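Long-range contact in m3DLH protein (Halieaceae bacterium, PDB 7JKA), which probably hydrolyses lactone or ester bonds, as a dienelactone hydrolase family protein, and perhaps also phosphotriesters: residues Ala150-His155 / Leu174-Ala179. Numbering follows the deposited sequence.
Sequences AIVTFH and LVCHGA
The ring of Phe154 meets Cys176 obliquely, CD2 of Phe154 lying 4.1 Å from CB of Cys176. The sulfur sits 4.9 Å from the ring centroid, 38° off its normal, a sulfur-aromatic contact. Phe131 stacks on the same ring, so a flat, apolar side chain suits this buried place. At the strand end the imidazole of His155 meets Phe215 and His213 edge-to-face, bonds through NE2 to Thr216 OG1 and touches Cys132, possibly the family's nucleophile elbow. Chi1 of -57° turns the thiol of Cys176 back along its own strand, where SG comes within 4.1 Å of Val152 CG1. That methyl lies alongside Leu174, 3.9 Å from CD2; small and branched apolar groups thus pack on the sheet face that Phe154 shares.

Beneath them the strands run parallel, joined by four backbone hydrogen bonds, Leu174 N to Ile151 O, Thr153 N to Leu174 O, Cys176 N to Thr153 O and His155 N to Cys176 O. Beta-branched Val152, Thr153 and Val175 suit such extended backbone. On the other face Thr153 OG1 lies between backbone N and carbonyl carbon (chi1 69°), packing against Val175 CG1 at 3.6 Å. A water joins this hydroxyl to Cys176 O, giving that carbonyl a second donor.

In this alpha/beta-hydrolase-type sheet, strand 150-154 lies between strands 126-131 and 172-178. Helix 232-250 packs over Phe154, Cys176 and Leu174, helix 133-143 against Ile151 and Thr153.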
ATOM      1  N   ALA A 150      11.031   2.613  -0.446  1.00 12.88           N
ATOM      2  CA  ALA A 150      10.504   1.826   0.666  1.00 13.43           C
ATOM      3  C   ALA A 150       9.106   1.361   0.314  1.00 15.77           C
ATOM      4  O   ALA A 150       8.355   2.072  -0.368  1.00 13.39           O
ATOM      5  CB  ALA A 150      10.453   2.627   1.972  1.00 15.25           C
ATOM      6  N   ILE A 151       8.775   0.153   0.756  1.00 12.20           N
ATOM      7  CA  ILE A 151       7.458  -0.427   0.574  1.00 10.85           C
ATOM      8  C   ILE A 151       7.065  -1.042   1.902  1.00 13.09           C
ATOM      9  O   ILE A 151       7.854  -1.803   2.479  1.00 14.22           O
ATOM     10  CB  ILE A 151       7.442  -1.515  -0.520  1.00 16.56           C
ATOM     11  CG1 ILE A 151       7.952  -0.964  -1.851  1.00 22.14           C
ATOM     12  CG2 ILE A 151       6.057  -2.073  -0.681  1.00 17.56           C
ATOM     13  CD1 ILE A 151       9.409  -1.265  -2.061  1.00 22.46           C
ATOM     14  N   VAL A 152       5.868  -0.725   2.394  1.00 13.20           N
ATOM     15  CA  VAL A 152       5.384  -1.278   3.660  1.00 11.17           C
ATOM     16  C   VAL A 152       3.990  -1.811   3.441  1.00 13.00           C
ATOM     17  O   VAL A 152       3.132  -1.099   2.901  1.00 12.39           O
ATOM     18  CB  VAL A 152       5.377  -0.234   4.793  1.00 11.87           C
ATOM     19  CG1 VAL A 152       4.988  -0.934   6.119  1.00 11.97           C
ATOM     20  CG2 VAL A 152       6.748   0.426   4.922  1.00 13.84           C
ATOM     21  N   THR A 153       3.751  -3.056   3.840  1.00 12.61           N
ATOM     22  CA  THR A 153       2.425  -3.646   3.723  1.00 11.48           C
ATOM     23  C   THR A 153       1.823  -3.901   5.095  1.00 13.07           C
ATOM     24  O   THR A 153       2.529  -4.197   6.065  1.00 12.12           O
ATOM     25  CB  THR A 153       2.442  -4.955   2.919  1.00 11.70           C
ATOM     26  OG1 THR A 153       3.116  -6.001   3.654  1.00 13.14           O
ATOM     27  CG2 THR A 153       3.174  -4.747   1.622  1.00 12.73           C
ATOM     28  N   PHE A 154       0.502  -3.778   5.176  1.00 11.64           N
ATOM     29  CA  PHE A 154      -0.222  -4.030   6.418  1.00 12.99           C
ATOM     30  C   PHE A 154      -1.283  -5.079   6.139  1.00 14.98           C
ATOM     31  O   PHE A 154      -2.150  -4.871   5.279  1.00 12.20           O
ATOM     32  CB  PHE A 154      -0.878  -2.755   6.960  1.00 12.33           C
ATOM     33  CG  PHE A 154       0.090  -1.639   7.260  1.00 11.45           C
ATOM     34  CD1 PHE A 154       0.407  -0.683   6.291  1.00 11.81           C
ATOM     35  CD2 PHE A 154       0.631  -1.509   8.527  1.00 13.56           C
ATOM     36  CE1 PHE A 154       1.282   0.349   6.562  1.00 12.68           C
ATOM     37  CE2 PHE A 154       1.522  -0.477   8.825  1.00 12.48           C
ATOM     38  CZ  PHE A 154       1.842   0.467   7.825  1.00 10.47           C
ATOM     39  N   HIS A 155      -1.214  -6.192   6.862  1.00 14.11           N
ATOM     40  CA  HIS A 155      -2.146  -7.326   6.721  1.00 12.50           C
ATOM     41  C   HIS A 155      -2.489  -7.609   5.258  1.00 13.11           C
ATOM     42  O   HIS A 155      -3.659  -7.692   4.873  1.00 15.42           O
ATOM     43  CB  HIS A 155      -3.414  -7.153   7.578  1.00 12.62           C
ATOM     44  CG  HIS A 155      -4.057  -5.792   7.512  1.00 15.92           C
ATOM     45  ND1 HIS A 155      -4.973  -5.437   6.540  1.00 16.54           N
ATOM     46  CD2 HIS A 155      -3.951  -4.717   8.331  1.00 13.76           C
ATOM     47  CE1 HIS A 155      -5.372  -4.194   6.745  1.00 18.99           C
ATOM     48  NE2 HIS A 155      -4.763  -3.727   7.818  1.00 15.52           N
ATOM     49  N   LEU A 174       9.156  -3.815   4.049  1.00 11.22           N
ATOM     50  CA  LEU A 174       8.697  -4.202   5.386  1.00 12.14           C
ATOM     51  C   LEU A 174       7.281  -4.748   5.287  1.00 15.16           C
ATOM     52  O   LEU A 174       6.374  -4.036   4.850  1.00 12.88           O
ATOM     53  CB  LEU A 174       8.730  -3.009   6.347  1.00 10.83           C
ATOM     54  CG  LEU A 174       8.041  -3.249   7.697  1.00 11.20           C
ATOM     55  CD1 LEU A 174       8.763  -4.303   8.528  1.00 14.76           C
ATOM     56  CD2 LEU A 174       8.008  -1.956   8.444  1.00 13.29           C
ATOM     57  N   VAL A 175       7.099  -6.015   5.668  1.00 12.92           N
ATOM     58  CA  VAL A 175       5.783  -6.661   5.701  1.00 10.12           C
ATOM     59  C   VAL A 175       5.320  -6.702   7.148  1.00 11.95           C
ATOM     60  O   VAL A 175       5.976  -7.329   7.987  1.00 12.57           O
ATOM     61  CB  VAL A 175       5.834  -8.081   5.118  1.00 11.55           C
ATOM     62  CG1 VAL A 175       4.509  -8.795   5.356  1.00 16.60           C
ATOM     63  CG2 VAL A 175       6.136  -8.019   3.619  1.00 14.35           C
ATOM     64  N   CYS A 176       4.192  -6.052   7.448  1.00 12.06           N
ATOM     65  CA  CYS A 176       3.569  -6.111   8.772  1.00 12.36           C
ATOM     66  C   CYS A 176       2.383  -7.064   8.696  1.00 11.31           C
ATOM     67  O   CYS A 176       1.335  -6.740   8.117  1.00 13.90           O
ATOM     68  CB  CYS A 176       3.122  -4.732   9.252  1.00 11.32           C
ATOM     69  SG  CYS A 176       4.466  -3.510   9.301  1.00 13.32           S
ATOM     70  N   HIS A 177       2.531  -8.224   9.315  1.00 12.63           N
ATOM     71  CA  HIS A 177       1.654  -9.368   9.124  1.00 12.70           C
ATOM     72  C   HIS A 177       0.993  -9.742  10.447  1.00 16.17           C
ATOM     73  O   HIS A 177       1.678  -9.886  11.470  1.00 16.52           O
ATOM     74  CB  HIS A 177       2.487 -10.546   8.605  1.00 13.83           C
ATOM     75  CG  HIS A 177       1.738 -11.834   8.503  1.00 16.03           C
ATOM     76  ND1 HIS A 177       0.712 -12.031   7.602  1.00 17.49           N
ATOM     77  CD2 HIS A 177       1.890 -13.009   9.170  1.00 16.72           C
ATOM     78  CE1 HIS A 177       0.251 -13.268   7.732  1.00 19.90           C
ATOM     79  NE2 HIS A 177       0.950 -13.879   8.673  1.00 20.97           N
ATOM     80  N   GLY A 178      -0.323  -9.939  10.429  1.00 13.12           N
ATOM     81  CA  GLY A 178      -1.027 -10.453  11.578  1.00 13.92           C
ATOM     82  C   GLY A 178      -0.857 -11.955  11.660  1.00 16.28           C
ATOM     83  O   GLY A 178      -1.215 -12.671  10.728  1.00 17.97           O
ATOM     84  N   ALA A 179      -0.276 -12.453  12.753  1.00 15.58           N
ATOM     85  CA  ALA A 179       0.024 -13.868  12.828  1.00 16.54           C
ATOM     86  C   ALA A 179      -1.236 -14.730  12.868  1.00 21.86           C
ATOM     87  O   ALA A 179      -1.170 -15.920  12.531  1.00 24.51           O
ATOM     88  CB  ALA A 179       0.901 -14.139  14.059  1.00 20.81           C
TER
HETATM   89  O   HOH W   1       1.356  -7.446   5.332  1.00 14.44           O